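Local coordinates for protein cellulase IBT99 (Metagenomes, PDB 6WBT) that probably hydrolyses 6-phospho-alpha-glucosides as a family 4 glycosidase that depends on NAD and a divalent metal, here binding NAD, glucose-6-phosphate and manganese, at residues A[16-28]-A[52-64]. Residues are numbered along the deposited sequence; the frame is centred on the assembly and turned at random.
Sequences YTPGIVKDLLDQR and IVKEVIKTEAPEV. With NAD (nicotinamide-adenine-dinucleotide), chain G.
V21 and L25 of helix 17-25 pack against V53, V56 and I57 of helix 43-60, joining two neighbouring helices of the NAD-binding Rossmann fold. The short segments run nearly parallel, their axes 9.4 Å apart and crossing at -23°. At the buried end, T17 CG2, V21 and V53 form a close apolar layer: both methyls of V21 lie 3.9 Å from V53 CG1, while P18 rests on I52. T17 and V53 also reach L38 of strand 33-39, and P18 and I52 meet I298 of helix 296-306. Y16, just before the first helix, lays one ring face by NAD C5N and also touches the glucose-6-phosphate. Further along, L25 forks: CD1 lies by I57, and CD2 approaches V64 CG2 to 3.7 Å. The more solvent-exposed side is polar. K22, with CG anti to the backbone N (chi1 -164°) and a bend at chi2, passes V56 CG1 and crosses E60 at a slant, 3.7 Å between K22 CG and E60 CG; its NZ makes a salt bridge to D26 OD2. Beyond the helices, R28 NE meets E63 OE2 at 2.8 Å in a salt bridge, guanidinium and carboxylate planes turned 76° apart. A leucine here would probably leave E63 without its charged mate across the contact and A61 without the flat group over its methyl. A61 CB lies over one face of the R28 guanidinium, 3.3 Å above its plane and shifted toward the rim.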
loop_
_atom_site.group_PDB
_atom_site.type_symbol
_atom_site.label_atom_id
_atom_site.label_comp_id
_atom_site.label_asym_id
_atom_site.label_seq_id
_atom_site.Cartn_x
_atom_site.Cartn_y
_atom_site.Cartn_z
ATOM N N TYR A 16 33.468 -8.284 -25.524
ATOM C CA TYR A 16 32.856 -9.532 -25.093
ATOM C C TYR A 16 32.211 -10.301 -26.237
ATOM O O TYR A 16 31.667 -11.385 -26.005
ATOM C CB TYR A 16 31.807 -9.262 -24.008
ATOM C CG TYR A 16 32.358 -8.600 -22.766
ATOM C CD1 TYR A 16 32.193 -7.238 -22.553
ATOM C CD2 TYR A 16 33.043 -9.335 -21.808
ATOM C CE1 TYR A 16 32.693 -6.627 -21.419
ATOM C CE2 TYR A 16 33.547 -8.732 -20.670
ATOM C CZ TYR A 16 33.370 -7.378 -20.481
ATOM O OH TYR A 16 33.870 -6.774 -19.351
ATOM N N THR A 17 32.255 -9.768 -27.460
ATOM C CA THR A 17 31.618 -10.447 -28.587
ATOM C C THR A 17 32.254 -11.796 -28.902
ATOM O O THR A 17 31.510 -12.783 -29.037
ATOM C CB THR A 17 31.611 -9.524 -29.812
ATOM O OG1 THR A 17 30.874 -8.332 -29.511
ATOM C CG2 THR A 17 30.971 -10.221 -31.004
ATOM N N PRO A 18 33.582 -11.931 -29.028
ATOM C CA PRO A 18 34.148 -13.270 -29.265
ATOM C C PRO A 18 33.881 -14.246 -28.136
ATOM O O PRO A 18 33.904 -15.462 -28.368
ATOM C CB PRO A 18 35.651 -12.999 -29.422
ATOM C CG PRO A 18 35.746 -11.563 -29.784
ATOM C CD PRO A 18 34.632 -10.896 -29.047
ATOM N N GLY A 19 33.624 -13.758 -26.922
ATOM C CA GLY A 19 33.364 -14.663 -25.815
ATOM C C GLY A 19 31.982 -15.284 -25.884
ATOM O O GLY A 19 31.832 -16.505 -25.780
ATOM N N ILE A 20 30.952 -14.454 -26.068
ATOM C CA ILE A 20 29.589 -14.968 -26.082
ATOM C C ILE A 20 29.274 -15.714 -27.371
ATOM O O ILE A 20 28.361 -16.546 -27.389
ATOM C CB ILE A 20 28.566 -13.838 -25.859
ATOM C CG1 ILE A 20 28.394 -13.004 -27.130
ATOM C CG2 ILE A 20 28.990 -12.957 -24.691
ATOM C CD1 ILE A 20 27.130 -12.179 -27.148
ATOM N N VAL A 21 29.999 -15.435 -28.458
ATOM C CA VAL A 21 29.818 -16.209 -29.683
ATOM C C VAL A 21 30.228 -17.656 -29.454
ATOM O O VAL A 21 29.523 -18.590 -29.857
ATOM C CB VAL A 21 30.604 -15.573 -30.845
ATOM C CG1 VAL A 21 30.727 -16.550 -32.003
ATOM C CG2 VAL A 21 29.925 -14.297 -31.309
ATOM N N LYS A 22 31.368 -17.866 -28.793
ATOM C CA LYS A 22 31.806 -19.222 -28.484
ATOM C C LYS A 22 30.884 -19.879 -27.464
ATOM O O LYS A 22 30.586 -21.075 -27.569
ATOM C CB LYS A 22 33.249 -19.199 -27.979
ATOM C CG LYS A 22 33.943 -20.554 -27.975
ATOM C CD LYS A 22 33.853 -21.236 -26.619
ATOM C CE LYS A 22 34.574 -22.574 -26.631
ATOM N NZ LYS A 22 34.478 -23.271 -25.319
ATOM N N ASP A 23 30.422 -19.114 -26.472
ATOM C CA ASP A 23 29.484 -19.659 -25.498
ATOM C C ASP A 23 28.135 -19.973 -26.132
ATOM O O ASP A 23 27.416 -20.857 -25.652
ATOM C CB ASP A 23 29.316 -18.686 -24.332
ATOM C CG ASP A 23 30.525 -18.665 -23.415
ATOM O OD1 ASP A 23 30.917 -19.743 -22.921
ATOM O OD2 ASP A 23 31.090 -17.573 -23.197
ATOM N N LEU A 24 27.773 -19.267 -27.206
ATOM C CA LEU A 24 26.545 -19.585 -27.925
ATOM C C LEU A 24 26.721 -20.802 -28.827
ATOM O O LEU A 24 25.786 -21.594 -28.983
ATOM C CB LEU A 24 26.087 -18.377 -28.744
ATOM C CG LEU A 24 24.793 -18.539 -29.544
ATOM C CD1 LEU A 24 23.614 -18.803 -28.619
ATOM C CD2 LEU A 24 24.537 -17.315 -30.407
ATOM N N LEU A 25 27.908 -20.971 -29.414
ATOM C CA LEU A 25 28.174 -22.131 -30.254
ATOM C C LEU A 25 28.297 -23.415 -29.445
ATOM O O LEU A 25 28.051 -24.500 -29.985
ATOM C CB LEU A 25 29.445 -21.909 -31.074
ATOM C CG LEU A 25 29.394 -20.805 -32.133
ATOM C CD1 LEU A 25 30.723 -20.697 -32.869
ATOM C CD2 LEU A 25 28.253 -21.047 -33.109
ATOM N N ASP A 26 28.670 -23.320 -28.167
ATOM C CA ASP A 26 28.749 -24.506 -27.321
ATOM C C ASP A 26 27.383 -25.091 -26.995
ATOM O O ASP A 26 27.317 -26.205 -26.467
ATOM C CB ASP A 26 29.488 -24.186 -26.020
ATOM C CG ASP A 26 30.945 -23.849 -26.248
ATOM O OD1 ASP A 26 31.503 -24.285 -27.278
ATOM O OD2 ASP A 26 31.536 -23.151 -25.396
ATOM N N GLN A 27 26.301 -24.368 -27.285
ATOM C CA GLN A 27 24.949 -24.873 -27.074
ATOM C C GLN A 27 24.260 -25.069 -28.417
ATOM O O GLN A 27 23.109 -24.661 -28.602
ATOM C CB GLN A 27 24.152 -23.927 -26.181
ATOM C CG GLN A 27 24.770 -23.701 -24.812
ATOM C CD GLN A 27 24.748 -24.948 -23.952
ATOM O OE1 GLN A 27 25.744 -25.300 -23.323
ATOM N NE2 GLN A 27 23.602 -25.620 -23.916
ATOM N N ARG A 28 24.963 -25.703 -29.358
ATOM C CA ARG A 28 24.465 -25.783 -30.726
ATOM C C ARG A 28 23.298 -26.756 -30.851
ATOM O O ARG A 28 22.410 -26.549 -31.687
ATOM C CB ARG A 28 25.602 -26.183 -31.661
ATOM C CG ARG A 28 25.456 -25.691 -33.088
ATOM C CD ARG A 28 26.819 -25.483 -33.740
ATOM N NE ARG A 28 27.642 -26.691 -33.720
ATOM C CZ ARG A 28 28.628 -26.916 -32.854
ATOM N NH1 ARG A 28 28.922 -26.011 -31.930
ATOM N NH2 ARG A 28 29.320 -28.046 -32.913
ATOM N N ILE A 52 37.822 -11.922 -35.571
ATOM C CA ILE A 52 37.986 -12.900 -34.500
ATOM C C ILE A 52 36.772 -13.814 -34.426
ATOM O O ILE A 52 36.900 -15.020 -34.180
ATOM C CB ILE A 52 38.237 -12.186 -33.161
ATOM C CG1 ILE A 52 39.271 -11.076 -33.340
ATOM C CG2 ILE A 52 38.704 -13.178 -32.108
ATOM C CD1 ILE A 52 39.505 -10.276 -32.091
ATOM N N VAL A 53 35.574 -13.260 -34.637
ATOM C CA VAL A 53 34.360 -14.069 -34.606
ATOM C C VAL A 53 34.401 -15.132 -35.698
ATOM O O VAL A 53 33.998 -16.281 -35.482
ATOM C CB VAL A 53 33.115 -13.172 -34.732
ATOM C CG1 VAL A 53 31.848 -14.013 -34.729
ATOM C CG2 VAL A 53 33.081 -12.151 -33.605
ATOM N N LYS A 54 34.897 -14.768 -36.884
ATOM C CA LYS A 54 35.074 -15.757 -37.942
ATOM C C LYS A 54 36.096 -16.812 -37.539
ATOM O O LYS A 54 35.933 -17.997 -37.855
ATOM C CB LYS A 54 35.495 -15.069 -39.241
ATOM C CG LYS A 54 34.426 -14.175 -39.844
ATOM C CD LYS A 54 34.984 -13.324 -40.972
ATOM C CE LYS A 54 33.938 -12.355 -41.497
ATOM N NZ LYS A 54 34.494 -11.446 -42.538
ATOM N N GLU A 55 37.154 -16.401 -36.837
ATOM C CA GLU A 55 38.145 -17.362 -36.364
ATOM C C GLU A 55 37.577 -18.249 -35.263
ATOM O O GLU A 55 37.947 -19.425 -35.165
ATOM C CB GLU A 55 39.391 -16.627 -35.868
ATOM C CG GLU A 55 40.680 -17.426 -35.984
ATOM C CD GLU A 55 41.100 -17.647 -37.426
ATOM O OE1 GLU A 55 41.744 -18.679 -37.708
ATOM O OE2 GLU A 55 40.784 -16.788 -38.276
ATOM N N VAL A 56 36.685 -17.709 -34.430
ATOM C CA VAL A 56 36.015 -18.526 -33.424
ATOM C C VAL A 56 35.048 -19.497 -34.088
ATOM O O VAL A 56 34.968 -20.673 -33.712
ATOM C CB VAL A 56 35.302 -17.630 -32.395
ATOM C CG1 VAL A 56 34.460 -18.471 -31.447
ATOM C CG2 VAL A 56 36.313 -16.802 -31.619
ATOM N N ILE A 57 34.296 -19.021 -35.083
ATOM C CA ILE A 57 33.400 -19.899 -35.829
ATOM C C ILE A 57 34.195 -20.977 -36.553
ATOM O O ILE A 57 33.794 -22.146 -36.596
ATOM C CB ILE A 57 32.536 -19.074 -36.803
ATOM C CG1 ILE A 57 31.511 -18.244 -36.029
ATOM C CG2 ILE A 57 31.848 -19.974 -37.819
ATOM C CD1 ILE A 57 30.627 -17.391 -36.908
ATOM N N LYS A 58 35.347 -20.607 -37.117
ATOM C CA LYS A 58 36.179 -21.576 -37.821
ATOM C C LYS A 58 36.764 -22.626 -36.884
ATOM O O LYS A 58 37.179 -23.693 -37.349
ATOM C CB LYS A 58 37.299 -20.848 -38.567
ATOM C CG LYS A 58 38.034 -21.693 -39.595
ATOM C CD LYS A 58 37.058 -22.465 -40.469
ATOM C CE LYS A 58 37.702 -22.886 -41.776
ATOM N NZ LYS A 58 37.956 -21.714 -42.659
ATOM N N THR A 59 36.791 -22.359 -35.579
ATOM C CA THR A 59 37.392 -23.264 -34.609
ATOM C C THR A 59 36.376 -24.158 -33.910
ATOM O O THR A 59 36.651 -25.342 -33.690
ATOM C CB THR A 59 38.173 -22.467 -33.558
ATOM O OG1 THR A 59 38.984 -21.483 -34.212
ATOM C CG2 THR A 59 39.071 -23.388 -32.746
ATOM N N GLU A 60 35.204 -23.629 -33.560
ATOM C CA GLU A 60 34.215 -24.379 -32.795
ATOM C C GLU A 60 33.105 -24.971 -33.655
ATOM O O GLU A 60 32.697 -26.112 -33.424
ATOM C CB GLU A 60 33.595 -23.487 -31.714
ATOM C CG GLU A 60 34.609 -22.809 -30.804
ATOM C CD GLU A 60 35.626 -23.778 -30.232
ATOM O OE1 GLU A 60 36.838 -23.531 -30.395
ATOM O OE2 GLU A 60 35.214 -24.790 -29.627
ATOM N N ALA A 61 32.602 -24.224 -34.637
ATOM C CA ALA A 61 31.507 -24.702 -35.473
ATOM C C ALA A 61 31.532 -24.007 -36.828
ATOM O O ALA A 61 30.933 -22.937 -36.987
ATOM C CB ALA A 61 30.163 -24.471 -34.782
ATOM N N PRO A 62 32.206 -24.582 -37.829
ATOM C CA PRO A 62 32.345 -23.889 -39.119
ATOM C C PRO A 62 31.077 -23.865 -39.958
ATOM O O PRO A 62 31.066 -23.197 -41.000
ATOM C CB PRO A 62 33.452 -24.683 -39.821
ATOM C CG PRO A 62 33.331 -26.057 -39.249
ATOM C CD PRO A 62 32.915 -25.874 -37.813
ATOM N N GLU A 63 30.016 -24.559 -39.550
ATOM C CA GLU A 63 28.788 -24.612 -40.333
ATOM C C GLU A 63 27.842 -23.455 -40.039
ATOM O O GLU A 63 26.763 -23.392 -40.639
ATOM C CB GLU A 63 28.061 -25.940 -40.093
ATOM C CG GLU A 63 27.361 -26.048 -38.744
ATOM C CD GLU A 63 28.299 -26.430 -37.614
ATOM O OE1 GLU A 63 29.530 -26.400 -37.816
ATOM O OE2 GLU A 63 27.799 -26.769 -36.521
ATOM N N VAL A 64 28.211 -22.547 -39.143
ATOM C CA VAL A 64 27.365 -21.412 -38.790
ATOM C C VAL A 64 27.744 -20.230 -39.673
ATOM O O VAL A 64 28.896 -19.783 -39.667
ATOM C CB VAL A 64 27.503 -21.059 -37.302
ATOM C CG1 VAL A 64 26.645 -19.850 -36.962
ATOM C CG2 VAL A 64 27.118 -22.250 -36.437
HETATM P PA NAD G . 33.153 -1.768 -26.057
HETATM O O1A NAD G . 33.243 -0.282 -25.954
HETATM O O2A NAD G . 34.423 -2.538 -26.212
HETATM O O5B NAD G . 32.147 -2.146 -27.250
HETATM C C5B NAD G . 30.796 -1.608 -27.243
HETATM C C4B NAD G . 30.238 -1.646 -28.645
HETATM O O4B NAD G . 28.911 -1.055 -28.661
HETATM C C3B NAD G . 31.042 -0.883 -29.713
HETATM O O3B NAD G . 31.231 -1.714 -30.851
HETATM C C2B NAD G . 30.123 0.294 -30.059
HETATM O O2B NAD G . 30.339 0.837 -31.343
HETATM C C1B NAD G . 28.765 -0.368 -29.881
HETATM N N9A NAD G . 27.650 0.567 -29.779
HETATM C C8A NAD G . 27.660 1.794 -29.165
HETATM N N7A NAD G . 26.514 2.423 -29.237
HETATM C C5A NAD G . 25.695 1.564 -29.954
HETATM C C6A NAD G . 24.353 1.664 -30.368
HETATM N N6A NAD G . 23.576 2.713 -30.110
HETATM N N1A NAD G . 23.838 0.629 -31.073
HETATM C C2A NAD G . 24.626 -0.422 -31.332
HETATM N N3A NAD G . 25.897 -0.624 -30.993
HETATM C C4A NAD G . 26.384 0.416 -30.298
HETATM O O3 NAD G . 32.370 -2.331 -24.776
HETATM P PN NAD G . 32.634 -3.585 -23.810
HETATM O O1N NAD G . 32.789 -4.813 -24.644
HETATM O O2N NAD G . 33.720 -3.235 -22.848
HETATM O O5D NAD G . 31.235 -3.645 -23.033
HETATM C C5D NAD G . 30.024 -3.720 -23.826
HETATM C C4D NAD G . 28.830 -3.500 -22.932
HETATM O O4D NAD G . 28.663 -4.651 -22.074
HETATM C C3D NAD G . 28.923 -2.301 -21.977
HETATM O O3D NAD G . 27.696 -1.584 -21.988
HETATM C C2D NAD G . 29.144 -3.005 -20.635
HETATM O O2D NAD G . 28.848 -2.215 -19.494
HETATM C C1D NAD G . 28.221 -4.205 -20.803
HETATM N N1N NAD G . 28.485 -5.273 -19.798
HETATM C C2N NAD G . 27.603 -5.473 -18.770
HETATM C C3N NAD G . 27.844 -6.443 -17.809
HETATM C C7N NAD G . 26.805 -6.649 -16.737
HETATM O O7N NAD G . 27.162 -6.947 -15.600
HETATM N N7N NAD G . 25.531 -6.533 -17.083
HETATM C C4N NAD G . 29.014 -7.192 -17.885
HETATM C C5N NAD G . 29.875 -7.006 -18.945
HETATM C C6N NAD G . 29.592 -6.046 -19.891
#